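HAD superfamily hydrolase (Brucella suis biovar 1, PDB 6NQ4) is a haloacid dehalogenase-superfamily hydrolase that probably acts as a phosphatase. Local coordinates at residues R109-F120 and I130-E141; L260-G268 and P296-V304. One frame throughout, in Å; residues are numbered along the deposited sequence. Where two conformers were deposited one is given.

Interaction 1: residues R109-F120 and I130-E141; sequences RDLIAEGPRRIF and IYDGLDVELVEE
R109, with its side chain bent at chi3, turns its guanidinium back toward the turn Y131-L134, and R117, whose CG sits between its own backbone N and carbonyl carbon (chi1 77°), slants across to D135. The R109 group grips a single acceptor end-on: NH1 reaches D132 O at 2.7 Å and NH2 reaches the same oxygen at 2.9 Å, with that oxygen lying in the guanidinium plane. A weaker bond runs from NH1 to I130 O, and L134 CD2 covers one face of the group, so edge and face contacts together limit its rotation. One carbonyl lies just ahead of the type II turn and the other within it, and the arginine thus ties the turn to helix 104-114.

Next to this, I112 is the apolar link. Its CD1 meets I130 CD1 at 3.8 Å, while CG2 packs against L134 CD1 and V136 CG1. I119 CD1 reaches V136 CG1 at 3.6 Å, continuing the same layer onto the strand. V148 of strand 146-149 touches I112 and I119.

At the outer margin R117 NH2 forms a salt bridge with D135 OD1, the two planes 57° apart; its modelled length is shorter than usual and doubtful in its exact value. E137 OE1 takes a salt bridge from R118 NH1 (3.4 Å) and a long one from R117 NH1, which links all four residues into one network. Farther along, E141 CB sits over one face of the F120 ring as a CH-pi contact, while the E141 carboxylate pairs with R169.

Nearly straight backbone bonds, E137 N to R117 O (172°), I119 N to E137 O and V139 N to I119 O, set R118 beside E137 and I119 beside L138. This is parallel pairing of strand 137-138, at the edge of the five-stranded sheet, with strand 118-122.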
loop_
_atom_site.group_PDB
_atom_site.type_symbol
_atom_site.label_atom_id
_atom_site.label_comp_id
_atom_site.label_asym_id
_atom_site.label_seq_id
_atom_site.Cartn_x
_atom_site.Cartn_y
_atom_site.Cartn_z
ATOM N N ARG A 109 11.203 -2.402 4.892
ATOM C CA ARG A 109 12.259 -2.555 5.891
ATOM C C ARG A 109 13.381 -3.454 5.391
ATOM O O ARG A 109 14.547 -3.222 5.718
ATOM C CB ARG A 109 11.678 -3.079 7.199
ATOM C CG ARG A 109 10.917 -2.018 7.953
ATOM C CD ARG A 109 10.092 -2.608 9.082
ATOM N NE ARG A 109 10.852 -3.403 10.036
ATOM C CZ ARG A 109 11.446 -2.908 11.121
ATOM N NH1 ARG A 109 11.399 -1.607 11.367
ATOM N NH2 ARG A 109 12.102 -3.710 11.966
ATOM N N ASP A 110 13.062 -4.450 4.566
ATOM C CA ASP A 110 14.115 -5.294 4.010
ATOM C C ASP A 110 15.030 -4.505 3.063
ATOM O O ASP A 110 16.252 -4.694 3.070
ATOM C CB ASP A 110 13.498 -6.529 3.343
ATOM C CG ASP A 110 12.671 -7.365 4.316
ATOM O OD1 ASP A 110 13.078 -7.496 5.490
ATOM O OD2 ASP A 110 11.605 -7.880 3.915
ATOM N N LEU A 111 14.464 -3.616 2.243
ATOM C CA LEU A 111 15.293 -2.732 1.426
ATOM C C LEU A 111 16.131 -1.809 2.295
ATOM O O LEU A 111 17.316 -1.588 2.012
ATOM C CB LEU A 111 14.421 -1.892 0.482
ATOM C CG LEU A 111 13.686 -2.639 -0.624
ATOM C CD1 LEU A 111 12.741 -1.675 -1.350
ATOM C CD2 LEU A 111 14.682 -3.286 -1.585
ATOM N N ILE A 112 15.539 -1.258 3.360
ATOM C CA ILE A 112 16.276 -0.308 4.192
ATOM C C ILE A 112 17.491 -0.982 4.807
ATOM O O ILE A 112 18.594 -0.414 4.836
ATOM C CB ILE A 112 15.351 0.302 5.261
ATOM C CG1 ILE A 112 14.243 1.139 4.603
ATOM C CG2 ILE A 112 16.141 1.186 6.202
ATOM C CD1 ILE A 112 13.149 1.558 5.559
ATOM N N ALA A 113 17.315 -2.214 5.281
ATOM C CA ALA A 113 18.410 -2.947 5.910
ATOM C C ALA A 113 19.520 -3.297 4.924
ATOM O O ALA A 113 20.687 -3.429 5.327
ATOM C CB ALA A 113 17.852 -4.222 6.553
ATOM N N GLU A 114 19.175 -3.480 3.648
ATOM C CA GLU A 114 20.117 -3.836 2.592
ATOM C C GLU A 114 20.922 -2.647 2.095
ATOM O O GLU A 114 22.039 -2.828 1.597
ATOM C CB GLU A 114 19.334 -4.294 1.367
ATOM C CG GLU A 114 19.097 -5.749 1.217
ATOM C CD GLU A 114 18.557 -6.046 -0.166
ATOM O OE1 GLU A 114 17.356 -5.793 -0.401
ATOM O OE2 GLU A 114 19.346 -6.486 -1.031
ATOM N N GLY A 115 20.361 -1.442 2.156
ATOM C CA GLY A 115 21.000 -0.287 1.567
ATOM C C GLY A 115 21.977 0.390 2.500
ATOM O O GLY A 115 22.346 -0.151 3.549
ATOM N N PRO A 116 22.440 1.584 2.115
ATOM C CA PRO A 116 23.390 2.323 2.957
ATOM C C PRO A 116 22.778 2.641 4.314
ATOM O O PRO A 116 21.586 2.934 4.425
ATOM C CB PRO A 116 23.647 3.604 2.152
ATOM C CG PRO A 116 23.260 3.261 0.731
ATOM C CD PRO A 116 22.108 2.310 0.876
ATOM N N ARG A 117 23.603 2.594 5.359
ATOM C CA ARG A 117 23.040 2.770 6.691
ATOM C C ARG A 117 22.890 4.234 7.101
ATOM O O ARG A 117 22.103 4.523 8.011
ATOM C CB ARG A 117 23.819 1.959 7.729
ATOM C CG ARG A 117 25.115 2.583 8.125
ATOM C CD ARG A 117 25.881 1.687 9.106
ATOM N NE ARG A 117 25.078 1.378 10.286
ATOM C CZ ARG A 117 24.938 2.198 11.323
ATOM N NH1 ARG A 117 25.544 3.379 11.326
ATOM N NH2 ARG A 117 24.188 1.840 12.353
ATOM N N ARG A 118 23.602 5.164 6.456
ATOM C CA ARG A 118 23.436 6.592 6.724
ATOM C C ARG A 118 22.350 7.127 5.797
ATOM O O ARG A 118 22.590 7.323 4.601
ATOM C CB ARG A 118 24.755 7.322 6.513
ATOM C CG ARG A 118 25.841 6.835 7.458
ATOM C CD ARG A 118 27.209 7.420 7.111
ATOM N NE ARG A 118 27.242 8.865 7.305
ATOM C CZ ARG A 118 27.328 9.460 8.492
ATOM N NH1 ARG A 118 27.383 8.736 9.601
ATOM N NH2 ARG A 118 27.356 10.785 8.573
ATOM N N ILE A 119 21.165 7.376 6.355
ATOM C CA ILE A 119 19.931 7.583 5.603
ATOM C C ILE A 119 19.420 9.001 5.804
ATOM O O ILE A 119 19.395 9.506 6.930
ATOM C CB ILE A 119 18.862 6.583 6.088
ATOM C CG1 ILE A 119 19.248 5.171 5.649
ATOM C CG2 ILE A 119 17.450 6.997 5.590
ATOM C CD1 ILE A 119 18.433 4.076 6.338
ATOM N N PHE A 120 18.986 9.631 4.703
ATOM C CA PHE A 120 18.221 10.870 4.746
ATOM C C PHE A 120 16.738 10.526 4.630
ATOM O O PHE A 120 16.304 9.943 3.623
ATOM C CB PHE A 120 18.657 11.785 3.604
ATOM C CG PHE A 120 17.864 13.052 3.493
ATOM C CD1 PHE A 120 17.839 13.982 4.532
ATOM C CD2 PHE A 120 17.142 13.320 2.341
ATOM C CE1 PHE A 120 17.109 15.167 4.398
ATOM C CE2 PHE A 120 16.425 14.503 2.202
ATOM C CZ PHE A 120 16.407 15.420 3.229
ATOM N N ILE A 130 9.177 3.240 10.791
ATOM C CA ILE A 130 9.699 2.244 9.860
ATOM C C ILE A 130 11.132 1.828 10.191
ATOM O O ILE A 130 11.557 0.728 9.813
ATOM C CB ILE A 130 9.576 2.771 8.403
ATOM C CG1 ILE A 130 9.687 1.626 7.382
ATOM C CG2 ILE A 130 10.608 3.885 8.149
ATOM C CD1 ILE A 130 9.375 2.054 5.943
ATOM N N TYR A 131 11.895 2.673 10.893
ATOM C CA TYR A 131 13.297 2.371 11.184
ATOM C C TYR A 131 13.501 1.615 12.483
ATOM O O TYR A 131 14.644 1.250 12.787
ATOM C CB TYR A 131 14.136 3.661 11.245
ATOM C CG TYR A 131 13.976 4.517 10.017
ATOM C CD1 TYR A 131 14.501 4.112 8.791
ATOM C CD2 TYR A 131 13.291 5.722 10.081
ATOM C CE1 TYR A 131 14.322 4.882 7.650
ATOM C CE2 TYR A 131 13.108 6.510 8.941
ATOM C CZ TYR A 131 13.636 6.086 7.736
ATOM O OH TYR A 131 13.462 6.847 6.601
ATOM N N ASP A 132 12.451 1.413 13.273
ATOM C CA ASP A 132 12.613 0.787 14.580
ATOM C C ASP A 132 13.277 -0.576 14.444
ATOM O O ASP A 132 12.820 -1.427 13.677
ATOM C CB ASP A 132 11.247 0.636 15.245
ATOM C CG ASP A 132 10.679 1.956 15.711
ATOM O OD1 ASP A 132 11.462 2.914 15.889
ATOM O OD2 ASP A 132 9.447 2.035 15.905
ATOM N N GLY A 133 14.365 -0.773 15.188
ATOM C CA GLY A 133 15.071 -2.039 15.202
ATOM C C GLY A 133 16.040 -2.251 14.063
ATOM O O GLY A 133 16.728 -3.280 14.038
ATOM N N LEU A 134 16.121 -1.331 13.117
ATOM C CA LEU A 134 17.068 -1.466 12.023
ATOM C C LEU A 134 18.380 -0.786 12.383
ATOM O O LEU A 134 18.412 0.190 13.141
ATOM C CB LEU A 134 16.499 -0.849 10.744
ATOM C CG LEU A 134 15.150 -1.430 10.318
ATOM C CD1 LEU A 134 14.736 -0.858 8.963
ATOM C CD2 LEU A 134 15.216 -2.953 10.274
ATOM N N ASP A 135 19.471 -1.312 11.829
ATOM C CA ASP A 135 20.808 -0.815 12.164
ATOM C C ASP A 135 21.177 0.325 11.218
ATOM O O ASP A 135 22.055 0.217 10.355
ATOM C CB ASP A 135 21.825 -1.946 12.121
ATOM C CG ASP A 135 23.240 -1.483 12.462
ATOM O OD1 ASP A 135 23.395 -0.402 13.072
ATOM O OD2 ASP A 135 24.197 -2.205 12.110
ATOM N N VAL A 136 20.484 1.448 11.405
ATOM C CA VAL A 136 20.625 2.598 10.525
ATOM C C VAL A 136 20.827 3.860 11.346
ATOM O O VAL A 136 20.573 3.896 12.552
ATOM C CB VAL A 136 19.418 2.760 9.582
ATOM C CG1 VAL A 136 19.245 1.510 8.739
ATOM C CG2 VAL A 136 18.150 3.058 10.384
ATOM N N GLU A 137 21.297 4.909 10.669
ATOM C CA GLU A 137 21.521 6.205 11.294
ATOM C C GLU A 137 20.863 7.269 10.436
ATOM O O GLU A 137 21.221 7.427 9.265
ATOM C CB GLU A 137 23.017 6.499 11.411
ATOM C CG GLU A 137 23.320 7.743 12.217
ATOM C CD GLU A 137 24.805 8.010 12.326
ATOM O OE1 GLU A 137 25.600 7.086 12.047
ATOM O OE2 GLU A 137 25.172 9.148 12.688
ATOM N N LEU A 138 19.917 8.004 11.010
ATOM C CA LEU A 138 19.283 9.090 10.274
ATOM C C LEU A 138 20.165 10.329 10.356
ATOM O O LEU A 138 20.568 10.751 11.450
ATOM C CB LEU A 138 17.887 9.383 10.817
ATOM C CG LEU A 138 16.923 8.198 10.762
ATOM C CD1 LEU A 138 15.561 8.636 11.246
ATOM C CD2 LEU A 138 16.827 7.594 9.381
ATOM N N VAL A 139 20.494 10.899 9.195
ATOM C CA VAL A 139 21.484 11.958 9.116
ATOM C C VAL A 139 20.934 13.119 8.296
ATOM O O VAL A 139 19.870 13.032 7.679
ATOM C CB VAL A 139 22.837 11.457 8.559
ATOM C CG1 VAL A 139 23.392 10.333 9.428
ATOM C CG2 VAL A 139 22.692 10.984 7.113
ATOM N N GLU A 140 21.658 14.230 8.340
ATOM C CA GLU A 140 21.336 15.375 7.511
ATOM C C GLU A 140 21.536 15.031 6.043
ATOM O O GLU A 140 22.282 14.120 5.687
ATOM C CB GLU A 140 22.274 16.535 7.834
ATOM C CG GLU A 140 22.270 16.948 9.279
ATOM C CD GLU A 140 21.235 18.004 9.568
ATOM O OE1 GLU A 140 20.339 18.209 8.722
ATOM O OE2 GLU A 140 21.329 18.638 10.639
ATOM N N GLU A 141 20.891 15.822 5.186
ATOM C CA GLU A 141 21.007 15.633 3.743
ATOM C C GLU A 141 22.465 15.541 3.283
ATOM O O GLU A 141 22.831 14.631 2.529
ATOM C CB GLU A 141 20.306 16.791 3.029
ATOM C CG GLU A 141 20.257 16.613 1.524
ATOM C CD GLU A 141 19.870 17.881 0.786
ATOM O OE1 GLU A 141 19.187 18.745 1.378
ATOM O OE2 GLU A 141 20.263 18.006 -0.393
#

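Interaction 2: residues L260-G268 and P296-V304; sequences LDVLYISGG and PIASLHALV
Strands 261-265 and 298-300 run parallel, their axes 4.6 Å apart at closest approach and 25° from alignment, with bridges pairing L263 with A298, Y264 with S299 and I265 with L300. The ladder rests on Y264 N to A298 O (3.0 Å), L300 N to Y264 O (3.0 Å) and S266 N to L300 O (2.9 Å); A298 N to V262 O is weak. Beyond the strand, G267 N uses a lone pair of H301 O in the carbonyl plane, which carries the pairing into the type I turn I265-G268.

L263, A298, I265 and L300 share one face of the sheet. With its CG anti to the backbone N (chi1 170°), L263 brings CD1 to 3.5 Å from A298 CB and CD2 toward L300 CD1, the two leucines crossing at a slant. I265 CD1 touches both L300 CB and L303 CB, and L303 in turn packs on helix 55-66. On the other face, P296 CG approaches Y264 CB at 3.8 Å, and S299 OG stands at the edge of the tyrosine ring; helix 248-258 touches Y264 here. G267 CA sits over the H301 ring, 4.0 Å from its centroid, in a CH-pi contact. A water accepts from V262 N and, weakly, from I297 N, joining the two segments where the pairing begins.

The evidence therefore separates two roles: main-chain N-H and carbonyl groups fix the alignment of 298-300 as the outermost strand, while side-chain contact is mostly apolar, apart from H301 and S299, with no salt bridge between the segments.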
loop_
_atom_site.group_PDB
_atom_site.type_symbol
_atom_site.label_atom_id
_atom_site.label_comp_id
_atom_site.label_asym_id
_atom_site.label_seq_id
_atom_site.Cartn_x
_atom_site.Cartn_y
_atom_site.Cartn_z
ATOM N N LEU A 260 -2.942 -13.858 -9.318
ATOM C CA LEU A 260 -4.185 -13.956 -8.564
ATOM C C LEU A 260 -5.354 -13.381 -9.350
ATOM O O LEU A 260 -5.211 -12.387 -10.073
ATOM C CB LEU A 260 -4.105 -13.168 -7.250
ATOM C CG LEU A 260 -2.853 -13.396 -6.402
ATOM C CD1 LEU A 260 -2.940 -12.547 -5.132
ATOM C CD2 LEU A 260 -2.640 -14.872 -6.065
ATOM N N ASP A 261 -6.521 -14.001 -9.171
ATOM C CA ASP A 261 -7.779 -13.383 -9.575
ATOM C C ASP A 261 -7.977 -12.084 -8.800
ATOM O O ASP A 261 -7.520 -11.936 -7.659
ATOM C CB ASP A 261 -8.947 -14.314 -9.251
ATOM C CG ASP A 261 -8.968 -15.586 -10.105
ATOM O OD1 ASP A 261 -8.193 -15.717 -11.090
ATOM O OD2 ASP A 261 -9.787 -16.473 -9.781
ATOM N N VAL A 262 -8.680 -11.139 -9.414
ATOM C CA VAL A 262 -8.868 -9.850 -8.778
ATOM C C VAL A 262 -10.323 -9.432 -8.844
ATOM O O VAL A 262 -11.044 -9.688 -9.816
ATOM C CB VAL A 262 -7.888 -8.747 -9.251
ATOM C CG1 VAL A 262 -8.293 -8.191 -10.591
ATOM C CG2 VAL A 262 -7.788 -7.627 -8.205
ATOM N N LEU A 263 -10.760 -8.831 -7.748
ATOM C CA LEU A 263 -12.050 -8.169 -7.636
ATOM C C LEU A 263 -11.772 -6.671 -7.554
ATOM O O LEU A 263 -11.159 -6.199 -6.587
ATOM C CB LEU A 263 -12.794 -8.643 -6.390
ATOM C CG LEU A 263 -14.055 -7.859 -6.025
ATOM C CD1 LEU A 263 -15.086 -7.953 -7.130
ATOM C CD2 LEU A 263 -14.645 -8.353 -4.727
ATOM N N TYR A 264 -12.213 -5.930 -8.570
ATOM C CA TYR A 264 -11.989 -4.491 -8.655
ATOM C C TYR A 264 -13.163 -3.757 -8.019
ATOM O O TYR A 264 -14.326 -4.049 -8.318
ATOM C CB TYR A 264 -11.856 -4.099 -10.131
ATOM C CG TYR A 264 -11.651 -2.626 -10.451
ATOM C CD1 TYR A 264 -10.634 -1.892 -9.853
ATOM C CD2 TYR A 264 -12.446 -1.991 -11.400
ATOM C CE1 TYR A 264 -10.434 -0.554 -10.171
ATOM C CE2 TYR A 264 -12.250 -0.667 -11.721
ATOM C CZ TYR A 264 -11.245 0.048 -11.113
ATOM O OH TYR A 264 -11.064 1.375 -11.461
ATOM N N ILE A 265 -12.857 -2.808 -7.138
ATOM C CA ILE A 265 -13.871 -1.987 -6.486
ATOM C C ILE A 265 -14.046 -0.749 -7.359
ATOM O O ILE A 265 -13.311 0.236 -7.239
ATOM C CB ILE A 265 -13.481 -1.649 -5.046
ATOM C CG1 ILE A 265 -13.221 -2.942 -4.263
ATOM C CG2 ILE A 265 -14.592 -0.834 -4.357
ATOM C CD1 ILE A 265 -14.400 -3.921 -4.280
ATOM N N SER A 266 -15.040 -0.806 -8.246
ATOM C CA SER A 266 -15.153 0.154 -9.337
ATOM C C SER A 266 -15.637 1.525 -8.884
ATOM O O SER A 266 -15.367 2.515 -9.579
ATOM C CB SER A 266 -16.075 -0.406 -10.423
ATOM O OG SER A 266 -17.373 -0.667 -9.915
ATOM N N GLY A 267 -16.333 1.610 -7.752
ATOM C CA GLY A 267 -16.791 2.863 -7.193
ATOM C C GLY A 267 -15.810 3.556 -6.271
ATOM O O GLY A 267 -16.135 4.605 -5.701
ATOM N N GLY A 268 -14.603 3.015 -6.113
ATOM C CA GLY A 268 -13.613 3.658 -5.280
ATOM C C GLY A 268 -13.092 4.952 -5.877
ATOM O O GLY A 268 -13.342 5.292 -7.035
ATOM N N PRO A 296 -10.089 -7.901 -14.350
ATOM C CA PRO A 296 -10.692 -8.396 -13.107
ATOM C C PRO A 296 -11.752 -9.448 -13.384
ATOM O O PRO A 296 -12.615 -9.270 -14.250
ATOM C CB PRO A 296 -11.306 -7.134 -12.489
ATOM C CG PRO A 296 -10.557 -6.003 -13.100
ATOM C CD PRO A 296 -10.257 -6.446 -14.502
ATOM N N ILE A 297 -11.679 -10.560 -12.644
ATOM C CA ILE A 297 -12.748 -11.552 -12.730
ATOM C C ILE A 297 -14.076 -10.920 -12.353
ATOM O O ILE A 297 -15.127 -11.287 -12.894
ATOM C CB ILE A 297 -12.456 -12.814 -11.887
ATOM C CG1 ILE A 297 -12.330 -12.473 -10.399
ATOM C CG2 ILE A 297 -11.216 -13.531 -12.390
ATOM C CD1 ILE A 297 -13.127 -13.386 -9.485
ATOM N N ALA A 298 -14.056 -9.946 -11.446
ATOM C CA ALA A 298 -15.297 -9.363 -10.981
ATOM C C ALA A 298 -15.096 -7.893 -10.648
ATOM O O ALA A 298 -13.979 -7.418 -10.411
ATOM C CB ALA A 298 -15.873 -10.132 -9.786
ATOM N N SER A 299 -16.214 -7.184 -10.642
ATOM C CA SER A 299 -16.295 -5.788 -10.256
ATOM C C SER A 299 -17.431 -5.660 -9.258
ATOM O O SER A 299 -18.481 -6.285 -9.428
ATOM C CB SER A 299 -16.630 -4.922 -11.474
ATOM O OG SER A 299 -15.606 -3.980 -11.728
ATOM N N LEU A 300 -17.213 -4.866 -8.216
ATOM C CA LEU A 300 -18.258 -4.470 -7.285
ATOM C C LEU A 300 -18.123 -2.974 -7.066
ATOM O O LEU A 300 -17.005 -2.460 -6.950
ATOM C CB LEU A 300 -18.111 -5.163 -5.926
ATOM C CG LEU A 300 -18.768 -6.518 -5.692
ATOM C CD1 LEU A 300 -18.495 -6.974 -4.259
ATOM C CD2 LEU A 300 -20.256 -6.437 -5.973
ATOM N N HIS A 301 -19.260 -2.279 -7.011
ATOM C CA HIS A 301 -19.225 -0.839 -6.788
ATOM C C HIS A 301 -18.514 -0.503 -5.481
ATOM O O HIS A 301 -17.657 0.385 -5.433
ATOM C CB HIS A 301 -20.649 -0.297 -6.762
ATOM C CG HIS A 301 -20.716 1.192 -6.678
ATOM N ND1 HIS A 301 -20.314 2.013 -7.710
ATOM C CD2 HIS A 301 -21.128 2.010 -5.681
ATOM C CE1 HIS A 301 -20.478 3.274 -7.352
ATOM N NE2 HIS A 301 -20.973 3.300 -6.128
ATOM N N ALA A 302 -18.866 -1.211 -4.409
ATOM C CA ALA A 302 -18.220 -1.082 -3.112
ATOM C C ALA A 302 -18.157 -2.474 -2.513
ATOM O O ALA A 302 -18.931 -3.359 -2.889
ATOM C CB ALA A 302 -19.043 -0.181 -2.179
ATOM N N LEU A 303 -17.229 -2.677 -1.582
ATOM C CA LEU A 303 -17.142 -3.981 -0.940
ATOM C C LEU A 303 -18.334 -4.147 -0.001
ATOM O O LEU A 303 -18.444 -3.448 1.012
ATOM C CB LEU A 303 -15.810 -4.138 -0.211
ATOM C CG LEU A 303 -15.565 -5.545 0.335
ATOM C CD1 LEU A 303 -15.557 -6.587 -0.791
ATOM C CD2 LEU A 303 -14.264 -5.605 1.135
ATOM N N VAL A 304 -19.234 -5.063 -0.346
ATOM C CA VAL A 304 -20.452 -5.297 0.417
ATOM C C VAL A 304 -20.687 -6.796 0.516
ATOM O O VAL A 304 -20.004 -7.576 -0.163
ATOM C CB VAL A 304 -21.686 -4.604 -0.225
ATOM C CG1 VAL A 304 -21.475 -3.087 -0.358
ATOM C CG2 VAL A 304 -22.010 -5.232 -1.577
ATOM O OXT VAL A 304 -21.554 -7.254 1.267
HETATM O O HOH W 1 -8.745 -11.560 -12.371
#

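Followed from the N terminus, the chain closes interaction 1 first, bringing 130-141 back to 109-120 across nine intervening residues. It later closes interaction 2, where 296-304 returns to 260-268 over 27 intervening residues, part of them not modelled. The two loops lie in series, neither enclosing nor crossing the other. Interaction 1 adds edge strand 137-138 beside 118-122 and packs its lead-in on helix 104-114; interaction 2 adds the C-terminal outer strand to the six-stranded sheet. Their centres are about 37 Å apart on opposite sides of the chain's centre, and their nearest atoms about 18 Å apart. Each contact supplies an outermost strand to a different parallel sheet.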